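Local coordinates for protein acyl-CoA dehydrogenase (Bacillus anthracis, PDB 3OWA) that binds FAD and, as an acyl-CoA dehydrogenase, probably oxidises acyl-CoA thioesters to their 2,3-enoyl forms, at residues A[165-170]-A[198-203]; A[282-287]-A[312-317]; A[288-293]-A[381-386]. All coordinates share one frame; numbering follows the deposited sequence. Where two conformers were deposited one is given.

In the fold
Interaction 1 comes first, in the middle, beta domain, where 168-170 and 198-202, within its segments, pair in parallel, closing a 27-residue connection, rather more than half of it strand. It closes before interaction 2 opens, and its centre lies about 45 Å from that of interaction 2 and about 51 Å from that of interaction 3, across the chain's centre. Interactions 2 and 3 share helix 257-293: 282-287 pack on helix 305-336, closing a 24-residue loop, and 288-293 meet 381-386, on helix 358-383 and the turn after it, closing one of 87 residues, mostly helix. Their segments alternate, so the two contacts cross. They touch through S287, M314 and I382, tying three helices together beside the FAD.

Interaction 1: A[165-170]-A[198-203]; sequences AKTTAR and VYAKID
T167 O takes the amide of K201, K201 O takes that of A169, and A169 O takes that of D203: three backbone bonds, of which the first and last use T167 and D203, just beyond the parallel strands. The first, K201 N to T167 O at 2.8 Å, is nearly straight (169° at the hydrogen). The middle one is longer, A169 N to K201 O at 3.1 Å, and its donor stands above the carbonyl plane. D203 N closes the series on A169 O at 2.7 Å. The CA-H groups of T168 and I202 lean on the same two acceptors, K201 O and A169 O.

K201 runs fully extended beyond CG back along the loop before the strand; its CE lies 3.3 Å from A165 O, and a water bridges that carbonyl to NZ, which also has a weak bond to L163 O. With CG2 anti to the backbone N, T167 lays this methyl 3.6 Å from A200 CB and turns OG1 to E155. On the side of the sheet opposite T168 and K201, A169 CB touches A200 CB and I202 CG1, each 4.1 Å away, and F210 adds to this buried apolar patch.

Strand 168-171 also pairs antiparallel with 177-188, and 195-202 with 206-213, so this parallel pair joins two antiparallel hairpins in the beta domain characteristic of acyl-CoA dehydrogenases.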
loop_
_atom_site.group_PDB
_atom_site.type_symbol
_atom_site.label_atom_id
_atom_site.label_comp_id
_atom_site.label_asym_id
_atom_site.label_seq_id
_atom_site.Cartn_x
_atom_site.Cartn_y
_atom_site.Cartn_z
ATOM N N ALA A 165 0.631 -30.581 5.411
ATOM C CA ALA A 165 -0.716 -30.934 5.892
ATOM C C ALA A 165 -0.660 -32.060 6.927
ATOM O O ALA A 165 0.089 -33.035 6.774
ATOM C CB ALA A 165 -1.606 -31.335 4.743
ATOM N N LYS A 166 -1.443 -31.910 7.983
ATOM C CA LYS A 166 -1.536 -32.920 9.061
ATOM C C LYS A 166 -2.855 -33.742 9.017
ATOM O O LYS A 166 -2.991 -34.737 9.730
ATOM C CB LYS A 166 -1.407 -32.213 10.396
ATOM C CG LYS A 166 0.042 -31.908 10.782
ATOM C CD LYS A 166 0.069 -31.016 12.033
ATOM C CE LYS A 166 1.488 -30.472 12.335
ATOM N NZ LYS A 166 2.438 -31.502 12.851
ATOM N N THR A 167 -3.821 -33.345 8.186
ATOM C CA THR A 167 -4.994 -34.203 7.950
ATOM C C THR A 167 -4.590 -35.607 7.449
ATOM O O THR A 167 -3.837 -35.753 6.478
ATOM C CB THR A 167 -5.966 -33.543 6.924
ATOM O OG1 THR A 167 -6.383 -32.278 7.449
ATOM C CG2 THR A 167 -7.230 -34.408 6.640
ATOM N N THR A 168 -5.116 -36.634 8.110
ATOM C CA THR A 168 -4.832 -38.022 7.775
ATOM C C THR A 168 -6.001 -38.734 7.104
ATOM O O THR A 168 -7.175 -38.324 7.236
ATOM C CB THR A 168 -4.481 -38.811 9.032
ATOM O OG1 THR A 168 -5.577 -38.733 9.942
ATOM C CG2 THR A 168 -3.237 -38.226 9.684
ATOM N N ALA A 169 -5.675 -39.812 6.405
ATOM C CA ALA A 169 -6.642 -40.650 5.737
ATOM C C ALA A 169 -6.206 -42.109 5.896
ATOM O O ALA A 169 -5.035 -42.471 5.622
ATOM C CB ALA A 169 -6.791 -40.275 4.269
ATOM N N ARG A 170 -7.127 -42.944 6.325
ATOM C CA ARG A 170 -6.844 -44.337 6.577
ATOM C C ARG A 170 -7.972 -45.198 6.075
ATOM O O ARG A 170 -9.102 -44.942 6.351
ATOM C CB ARG A 170 -6.636 -44.575 8.056
ATOM C CG ARG A 170 -7.241 -45.869 8.530
ATOM C CD ARG A 170 -7.622 -45.864 9.996
ATOM N NE ARG A 170 -9.036 -46.141 10.239
ATOM C CZ ARG A 170 -9.787 -45.447 11.079
ATOM N NH1 ARG A 170 -11.045 -45.762 11.262
ATOM N NH2 ARG A 170 -9.274 -44.434 11.742
ATOM N N VAL A 198 -10.105 -32.242 -1.202
ATOM C CA VAL A 198 -9.390 -32.208 0.076
ATOM C C VAL A 198 -8.041 -32.948 -0.014
ATOM O O VAL A 198 -7.968 -34.053 -0.525
ATOM C CB VAL A 198 -10.225 -32.921 1.143
ATOM C CG1 VAL A 198 -9.475 -32.974 2.467
ATOM C CG2 VAL A 198 -11.645 -32.255 1.283
ATOM N N TYR A 199 -6.979 -32.381 0.543
ATOM C CA TYR A 199 -5.692 -33.066 0.545
ATOM C C TYR A 199 -5.440 -33.604 1.923
ATOM O O TYR A 199 -5.698 -32.899 2.907
ATOM C CB TYR A 199 -4.600 -32.048 0.238
ATOM C CG TYR A 199 -4.572 -31.613 -1.195
ATOM C CD1 TYR A 199 -3.734 -32.261 -2.123
ATOM C CD2 TYR A 199 -5.333 -30.530 -1.630
ATOM C CE1 TYR A 199 -3.669 -31.832 -3.456
ATOM C CE2 TYR A 199 -5.272 -30.109 -2.965
ATOM C CZ TYR A 199 -4.448 -30.746 -3.862
ATOM O OH TYR A 199 -4.402 -30.263 -5.176
ATOM N N ALA A 200 -4.941 -34.851 2.008
ATOM C CA ALA A 200 -4.716 -35.519 3.290
ATOM C C ALA A 200 -3.592 -36.529 3.088
ATOM O O ALA A 200 -3.327 -36.918 1.956
ATOM C CB ALA A 200 -5.970 -36.250 3.766
ATOM N N LYS A 201 -2.944 -36.952 4.165
ATOM C CA LYS A 201 -1.877 -37.945 4.041
ATOM C C LYS A 201 -2.376 -39.336 4.417
ATOM O O LYS A 201 -2.722 -39.574 5.568
ATOM C CB LYS A 201 -0.641 -37.565 4.868
ATOM C CG LYS A 201 0.036 -36.313 4.367
ATOM C CD LYS A 201 1.269 -35.965 5.211
ATOM C CE LYS A 201 1.955 -34.726 4.625
ATOM N NZ LYS A 201 3.228 -34.423 5.380
ATOM N N ILE A 202 -2.427 -40.234 3.424
ATOM C CA ILE A 202 -2.811 -41.639 3.653
ATOM C C ILE A 202 -1.834 -42.284 4.620
ATOM O O ILE A 202 -0.651 -42.189 4.409
ATOM C CB ILE A 202 -2.937 -42.418 2.334
ATOM C CG1 ILE A 202 -4.129 -41.846 1.549
ATOM C CG2 ILE A 202 -3.110 -43.943 2.614
ATOM C CD1 ILE A 202 -4.222 -42.243 0.099
ATOM N N ASP A 203 -2.347 -42.883 5.695
ATOM C CA ASP A 203 -1.542 -43.396 6.817
ATOM C C ASP A 203 -0.603 -42.354 7.407
ATOM O O ASP A 203 0.394 -42.693 8.034
ATOM C CB ASP A 203 -0.754 -44.666 6.420
ATOM C CG ASP A 203 -1.660 -45.780 5.914
ATOM O OD1 ASP A 203 -1.193 -46.568 5.062
ATOM O OD2 ASP A 203 -2.841 -45.861 6.345
HETATM O O HOH W 1 2.534 -33.620 7.789
#

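Interaction 2: A[282-287]-A[312-317]; sequences RAVEIS and ANMAAK
M314, a selenomethionine, reaches from helix 312-317 to the facing surface of helix 282-287 and touches three of its residues. Its CB meets V284 CG2 at 3.9 Å, and the two side chains pass side by side, pointing opposite ways. Its terminal methyl CE then settles over the helix surface, 3.7 Å from S287 OG and 3.9 Å from A283 O, with A283 CB at the margin. The bend that brings CE there is in the last torsion (chi3 72°), after a CG that lies beside the backbone N. V284 turns CG2 away from its own carbonyl carbon, which directs this methyl to M314 CB and to the start of A315.

The polar atoms beside CE are held within their own helix. S287 OG gives its proton to A283 O at 2.7 Å, while S287 N reaches the same oxygen from the opposite face of the carbonyl plane. Two donors from one residue therefore grip a single acceptor, and the hydroxyl is kept turned back to the backbone as the methyl approaches.

The segments run antiparallel at 154°, with axes 9.9 Å apart at their closest. Other helices surround the seam: I589 of helix 578-592 packs on V284 and A315, M397 of helix 393-401 on A283, and Y374 and E378 of helix 358-383 on M314.

The two helices thus meet mostly through apolar groups, with one methyl lying against a serine hydroxyl and a carbonyl, and M314 burying the largest share of any residue. The buried S287 hydroxyl is satisfied by A283 O, which takes S287 N as well, so the selenomethionine methyl makes van der Waals contact with polar atoms already paired.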
loop_
_atom_site.group_PDB
_atom_site.type_symbol
_atom_site.label_atom_id
_atom_site.label_comp_id
_atom_site.label_asym_id
_atom_site.label_seq_id
_atom_site.Cartn_x
_atom_site.Cartn_y
_atom_site.Cartn_z
ATOM N N ARG A 282 -11.199 -1.126 -13.462
ATOM C CA ARG A 282 -12.361 -0.517 -12.838
ATOM C C ARG A 282 -11.941 0.655 -11.912
ATOM O O ARG A 282 -12.619 1.691 -11.844
ATOM C CB ARG A 282 -13.132 -1.584 -12.029
ATOM C CG ARG A 282 -14.352 -1.048 -11.315
ATOM C CD ARG A 282 -15.375 -0.440 -12.325
ATOM N NE ARG A 282 -16.514 0.062 -11.570
ATOM C CZ ARG A 282 -17.497 0.789 -12.088
ATOM N NH1 ARG A 282 -18.487 1.211 -11.297
ATOM N NH2 ARG A 282 -17.481 1.110 -13.385
ATOM N N ALA A 283 -10.837 0.477 -11.185
ATOM C CA ALA A 283 -10.332 1.536 -10.335
ATOM C C ALA A 283 -9.956 2.771 -11.179
ATOM O O ALA A 283 -10.203 3.902 -10.768
ATOM C CB ALA A 283 -9.086 1.054 -9.532
ATOM N N VAL A 284 -9.323 2.556 -12.330
ATOM C CA VAL A 284 -8.998 3.682 -13.202
ATOM C C VAL A 284 -10.284 4.420 -13.580
ATOM O O VAL A 284 -10.368 5.637 -13.469
ATOM C CB VAL A 284 -8.221 3.244 -14.446
ATOM C CG1 VAL A 284 -8.159 4.424 -15.501
ATOM C CG2 VAL A 284 -6.770 2.817 -14.080
ATOM N N GLU A 285 -11.289 3.651 -13.984
ATOM C CA GLU A 285 -12.545 4.192 -14.451
ATOM C C GLU A 285 -13.281 5.028 -13.405
ATOM O O GLU A 285 -13.663 6.170 -13.662
ATOM C CB GLU A 285 -13.444 3.050 -14.936
ATOM C CG GLU A 285 -14.810 3.529 -15.404
ATOM C CD GLU A 285 -15.705 2.400 -15.979
ATOM O OE1 GLU A 285 -16.625 2.762 -16.758
ATOM O OE2 GLU A 285 -15.508 1.181 -15.641
ATOM N N ILE A 286 -13.472 4.470 -12.214
ATOM C CA ILE A 286 -14.179 5.217 -11.179
ATOM C C ILE A 286 -13.390 6.421 -10.644
ATOM O O ILE A 286 -13.975 7.421 -10.266
ATOM C CB ILE A 286 -14.735 4.324 -10.054
ATOM C CG1 ILE A 286 -13.607 3.778 -9.191
ATOM C CG2 ILE A 286 -15.564 3.211 -10.669
ATOM C CD1 ILE A 286 -14.108 2.728 -8.174
ATOM N N SER A 287 -12.065 6.340 -10.689
ATOM C CA SER A 287 -11.229 7.440 -10.303
ATOM C C SER A 287 -11.286 8.554 -11.330
ATOM O O SER A 287 -11.279 9.717 -10.951
ATOM C CB SER A 287 -9.771 6.981 -10.098
ATOM O OG SER A 287 -9.743 5.969 -9.114
ATOM N N ALA A 312 -2.319 8.635 -14.774
ATOM C CA ALA A 312 -1.404 8.129 -15.796
ATOM C C ALA A 312 -0.544 6.956 -15.306
ATOM O O ALA A 312 -0.281 6.024 -16.073
ATOM C CB ALA A 312 -0.507 9.277 -16.333
ATOM N N ASN A 313 -0.080 7.012 -14.056
ATOM C CA ASN A 313 0.687 5.923 -13.497
ATOM C C ASN A 313 -0.195 4.688 -13.400
ATOM O O ASN A 313 0.207 3.593 -13.778
ATOM C CB ASN A 313 1.229 6.285 -12.096
ATOM C CG ASN A 313 2.357 7.296 -12.138
ATOM O OD1 ASN A 313 3.015 7.456 -13.154
ATOM N ND2 ASN A 313 2.593 7.980 -10.996
HETATM N N MSE A 314 -1.423 4.891 -12.939
HETATM C CA MSE A 314 -2.374 3.794 -12.763
HETATM C C MSE A 314 -2.641 3.121 -14.104
HETATM O O MSE A 314 -2.601 1.890 -14.192
HETATM C CB MSE A 314 -3.681 4.295 -12.177
HETATM C CG MSE A 314 -3.530 4.767 -10.708
HETATM SE SE MSE A 314 -5.029 5.940 -10.262
HETATM C CE MSE A 314 -6.436 4.628 -10.171
ATOM N N ALA A 315 -2.894 3.942 -15.122
ATOM C CA ALA A 315 -3.246 3.426 -16.451
ATOM C C ALA A 315 -2.065 2.744 -17.148
ATOM O O ALA A 315 -2.250 1.753 -17.835
ATOM C CB ALA A 315 -3.788 4.505 -17.286
ATOM N N ALA A 316 -0.859 3.285 -16.970
ATOM C CA ALA A 316 0.318 2.709 -17.605
ATOM C C ALA A 316 0.709 1.361 -17.011
ATOM O O ALA A 316 1.044 0.438 -17.731
ATOM C CB ALA A 316 1.485 3.673 -17.576
ATOM N N LYS A 317 0.706 1.267 -15.689
ATOM C CA LYS A 317 0.835 -0.040 -15.023
ATOM C C LYS A 317 -0.227 -1.030 -15.443
ATOM O O LYS A 317 0.089 -2.182 -15.688
ATOM C CB LYS A 317 0.804 0.144 -13.496
ATOM C CG LYS A 317 2.003 0.948 -12.976
ATOM C CD LYS A 317 1.795 1.149 -11.463
ATOM C CE LYS A 317 2.819 2.110 -10.864
ATOM N NZ LYS A 317 4.219 1.492 -10.917
#

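Interaction 3: A[288-293]-A[381-386]; sequences AQYANQ and QIHGGY. With FAD (flavin-adenine dinucleotide), chain J.
Y290 projects from the last turns of helix 257-293 onto H383 of segment 381-386. Its CG is anti to the backbone N (chi1 -170°), which lays the ring across H383. CB starts over the face of the imidazole, a CH-pi contact 4.0 Å from the H383 ring centroid and 3.6 Å from NE2. CG and CD2 follow over CD2 and NE2 of H383, completing an offset stack with planes at 22° and centroids 4.3 Å apart. On the other flank, CD1 and CE1 pass H383 CA and I382 O, and CD1 also approaches I382 CG2, a methyl that A291 CB touches as well. At the tip, Y290 OH comes 3.2 Å from CD2 of Y386, whose side chain crosses at about a right angle. Y290 OH also donates to a water 2.6 Å away, in the plane of its ring. That water gives its protons to H383 O and to O1A of the FAD pyrophosphate.

H383 ND1 bonds to G379 O, which should limit its rotation. Q381 O receives the ribose hydroxyl O3B, and G385 N donates to O1P at 2.8 Å. Y386 OH is bound by Q185 of the second subunit, whose S160 and T410 also hold the FAD. The tyrosine hydroxyl therefore acts on the cofactor at second hand, its water linking H383 O to a phosphate oxygen at the subunit interface.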
loop_
_atom_site.group_PDB
_atom_site.type_symbol
_atom_site.label_atom_id
_atom_site.label_comp_id
_atom_site.label_asym_id
_atom_site.label_seq_id
_atom_site.Cartn_x
_atom_site.Cartn_y
_atom_site.Cartn_z
ATOM N N ALA A 288 -11.344 8.205 -12.612
ATOM C CA ALA A 288 -11.380 9.211 -13.665
ATOM C C ALA A 288 -12.736 9.880 -13.632
ATOM O O ALA A 288 -12.817 11.106 -13.745
ATOM C CB ALA A 288 -11.135 8.571 -15.025
ATOM N N GLN A 289 -13.797 9.107 -13.443
ATOM C CA GLN A 289 -15.135 9.707 -13.335
ATOM C C GLN A 289 -15.210 10.628 -12.113
ATOM O O GLN A 289 -15.754 11.718 -12.207
ATOM C CB GLN A 289 -16.247 8.655 -13.240
ATOM C CG GLN A 289 -16.291 7.644 -14.346
ATOM C CD GLN A 289 -17.348 6.546 -14.110
ATOM O OE1 GLN A 289 -17.552 6.054 -12.986
ATOM N NE2 GLN A 289 -18.018 6.162 -15.184
ATOM N N TYR A 290 -14.662 10.192 -10.977
ATOM C CA TYR A 290 -14.666 11.022 -9.772
ATOM C C TYR A 290 -13.894 12.326 -9.958
ATOM O O TYR A 290 -14.394 13.381 -9.587
ATOM C CB TYR A 290 -14.128 10.261 -8.535
ATOM C CG TYR A 290 -14.384 11.047 -7.295
ATOM C CD1 TYR A 290 -13.356 11.794 -6.689
ATOM C CD2 TYR A 290 -15.675 11.097 -6.732
ATOM C CE1 TYR A 290 -13.598 12.554 -5.572
ATOM C CE2 TYR A 290 -15.927 11.846 -5.590
ATOM C CZ TYR A 290 -14.884 12.575 -5.009
ATOM O OH TYR A 290 -15.121 13.343 -3.889
ATOM N N ALA A 291 -12.699 12.247 -10.547
ATOM C CA ALA A 291 -11.858 13.422 -10.802
ATOM C C ALA A 291 -12.543 14.482 -11.683
ATOM O O ALA A 291 -12.404 15.673 -11.421
ATOM C CB ALA A 291 -10.503 13.025 -11.411
ATOM N N ASN A 292 -13.294 14.047 -12.691
ATOM C CA ASN A 292 -14.084 14.974 -13.524
ATOM C C ASN A 292 -15.250 15.647 -12.792
ATOM O O ASN A 292 -15.665 16.723 -13.183
ATOM C CB ASN A 292 -14.641 14.270 -14.770
ATOM C CG ASN A 292 -13.592 14.073 -15.872
ATOM O OD1 ASN A 292 -13.699 13.147 -16.669
ATOM N ND2 ASN A 292 -12.596 14.936 -15.923
ATOM N N GLN A 293 -15.796 15.020 -11.750
ATOM C CA GLN A 293 -16.976 15.614 -11.093
ATOM C C GLN A 293 -16.638 16.405 -9.831
ATOM O O GLN A 293 -17.299 17.401 -9.530
ATOM C CB GLN A 293 -18.062 14.573 -10.792
ATOM C CG GLN A 293 -18.682 13.902 -12.040
ATOM C CD GLN A 293 -19.383 14.862 -12.987
ATOM O OE1 GLN A 293 -19.033 14.956 -14.171
ATOM N NE2 GLN A 293 -20.390 15.573 -12.477
ATOM N N GLN A 381 -6.871 7.745 -2.664
ATOM C CA GLN A 381 -6.303 9.066 -2.465
ATOM C C GLN A 381 -6.995 10.107 -3.365
ATOM O O GLN A 381 -7.284 11.225 -2.939
ATOM C CB GLN A 381 -4.792 9.084 -2.776
ATOM C CG GLN A 381 -4.079 10.313 -2.238
ATOM C CD GLN A 381 -4.025 10.282 -0.711
ATOM O OE1 GLN A 381 -4.287 9.239 -0.132
ATOM N NE2 GLN A 381 -3.735 11.437 -0.047
ATOM N N ILE A 382 -7.250 9.741 -4.600
ATOM C CA ILE A 382 -7.996 10.652 -5.501
ATOM C C ILE A 382 -9.399 11.026 -4.946
ATOM O O ILE A 382 -9.880 12.152 -5.127
ATOM C CB ILE A 382 -8.154 10.011 -6.895
ATOM C CG1 ILE A 382 -6.844 10.098 -7.668
ATOM C CG2 ILE A 382 -9.237 10.733 -7.753
ATOM C CD1 ILE A 382 -6.819 9.199 -8.874
ATOM N N HIS A 383 -10.048 10.081 -4.269
ATOM C CA HIS A 383 -11.377 10.313 -3.667
ATOM C C HIS A 383 -11.270 11.083 -2.343
ATOM O O HIS A 383 -12.247 11.616 -1.854
ATOM C CB HIS A 383 -12.121 8.968 -3.392
ATOM C CG HIS A 383 -12.742 8.344 -4.612
ATOM N ND1 HIS A 383 -12.011 7.654 -5.558
ATOM C CD2 HIS A 383 -14.036 8.308 -5.033
ATOM C CE1 HIS A 383 -12.831 7.232 -6.520
ATOM N NE2 HIS A 383 -14.063 7.586 -6.200
ATOM N N GLY A 384 -10.074 11.162 -1.764
ATOM C CA GLY A 384 -9.951 11.820 -0.470
ATOM C C GLY A 384 -10.684 11.060 0.627
ATOM O O GLY A 384 -10.731 9.825 0.623
ATOM N N GLY A 385 -11.302 11.795 1.550
ATOM C CA GLY A 385 -12.064 11.193 2.667
ATOM C C GLY A 385 -13.197 10.293 2.176
ATOM O O GLY A 385 -13.569 9.375 2.875
ATOM N N TYR A 386 -13.742 10.541 0.968
ATOM C CA TYR A 386 -14.773 9.635 0.437
ATOM C C TYR A 386 -14.226 8.223 0.183
ATOM O O TYR A 386 -14.969 7.225 0.285
ATOM C CB TYR A 386 -15.407 10.244 -0.840
ATOM C CG TYR A 386 -15.937 11.640 -0.547
ATOM C CD1 TYR A 386 -17.251 11.817 -0.060
ATOM C CD2 TYR A 386 -15.133 12.785 -0.730
ATOM C CE1 TYR A 386 -17.771 13.092 0.237
ATOM C CE2 TYR A 386 -15.634 14.083 -0.411
ATOM C CZ TYR A 386 -16.976 14.226 0.056
ATOM O OH TYR A 386 -17.488 15.480 0.374
HETATM P PA FAD J . -10.624 16.657 -1.560
HETATM O O1A FAD J . -11.786 16.619 -2.538
HETATM O O2A FAD J . -10.352 18.000 -0.995
HETATM O O5B FAD J . -9.373 16.047 -2.326
HETATM C C5B FAD J . -9.536 15.040 -3.283
HETATM C C4B FAD J . -8.203 14.737 -3.931
HETATM O O4B FAD J . -7.786 15.869 -4.687
HETATM C C3B FAD J . -7.111 14.444 -2.898
HETATM O O3B FAD J . -6.216 13.524 -3.456
HETATM C C2B FAD J . -6.390 15.786 -2.820
HETATM O O2B FAD J . -5.053 15.650 -2.427
HETATM C C1B FAD J . -6.504 16.287 -4.262
HETATM N N9A FAD J . -6.392 17.760 -4.356
HETATM C C8A FAD J . -7.245 18.715 -3.840
HETATM N N7A FAD J . -6.787 19.953 -4.179
HETATM C C5A FAD J . -5.663 19.788 -4.914
HETATM C C6A FAD J . -4.771 20.682 -5.505
HETATM N N6A FAD J . -4.872 22.001 -5.288
HETATM N N1A FAD J . -3.692 20.177 -6.200
HETATM C C2A FAD J . -3.478 18.814 -6.305
HETATM N N3A FAD J . -4.373 17.941 -5.723
HETATM C C4A FAD J . -5.419 18.410 -5.029
HETATM N N1 FAD J . -12.472 17.722 9.226
HETATM C C2 FAD J . -12.622 18.576 10.277
HETATM O O2 FAD J . -12.566 19.785 10.057
HETATM N N3 FAD J . -12.852 18.094 11.558
HETATM C C4 FAD J . -12.925 16.744 11.812
HETATM O O4 FAD J . -13.127 16.347 12.966
HETATM C C4X FAD J . -12.750 15.870 10.748
HETATM N N5 FAD J . -12.811 14.501 10.953
HETATM C C5X FAD J . -12.704 13.634 9.888
HETATM C C6 FAD J . -12.851 12.259 10.099
HETATM C C7 FAD J . -12.753 11.399 9.009
HETATM C C7M FAD J . -12.872 9.906 9.215
HETATM C C8 FAD J . -12.540 11.929 7.733
HETATM C C8M FAD J . -12.418 11.061 6.519
HETATM C C9 FAD J . -12.385 13.296 7.525
HETATM C C9A FAD J . -12.494 14.159 8.599
HETATM N N10 FAD J . -12.350 15.526 8.396
HETATM C C10 FAD J . -12.526 16.374 9.456
HETATM C "C1'" FAD J . -12.125 16.102 7.024
HETATM C "C2'" FAD J . -10.833 15.517 6.403
HETATM O "O2'" FAD J . -9.595 15.806 7.080
HETATM C "C3'" FAD J . -10.837 15.801 4.889
HETATM O "O3'" FAD J . -11.155 14.617 4.193
HETATM C "C4'" FAD J . -9.506 16.320 4.434
HETATM O "O4'" FAD J . -9.233 17.492 5.181
HETATM C "C5'" FAD J . -9.656 16.327 2.649
HETATM O "O5'" FAD J . -10.806 16.736 2.032
HETATM P P FAD J . -11.703 15.908 0.965
HETATM O O1P FAD J . -11.863 14.541 1.598
HETATM O O2P FAD J . -13.011 16.497 0.614
HETATM O O3P FAD J . -10.815 15.645 -0.320
HETATM O O HOH W 2 -12.861 14.098 -2.831
#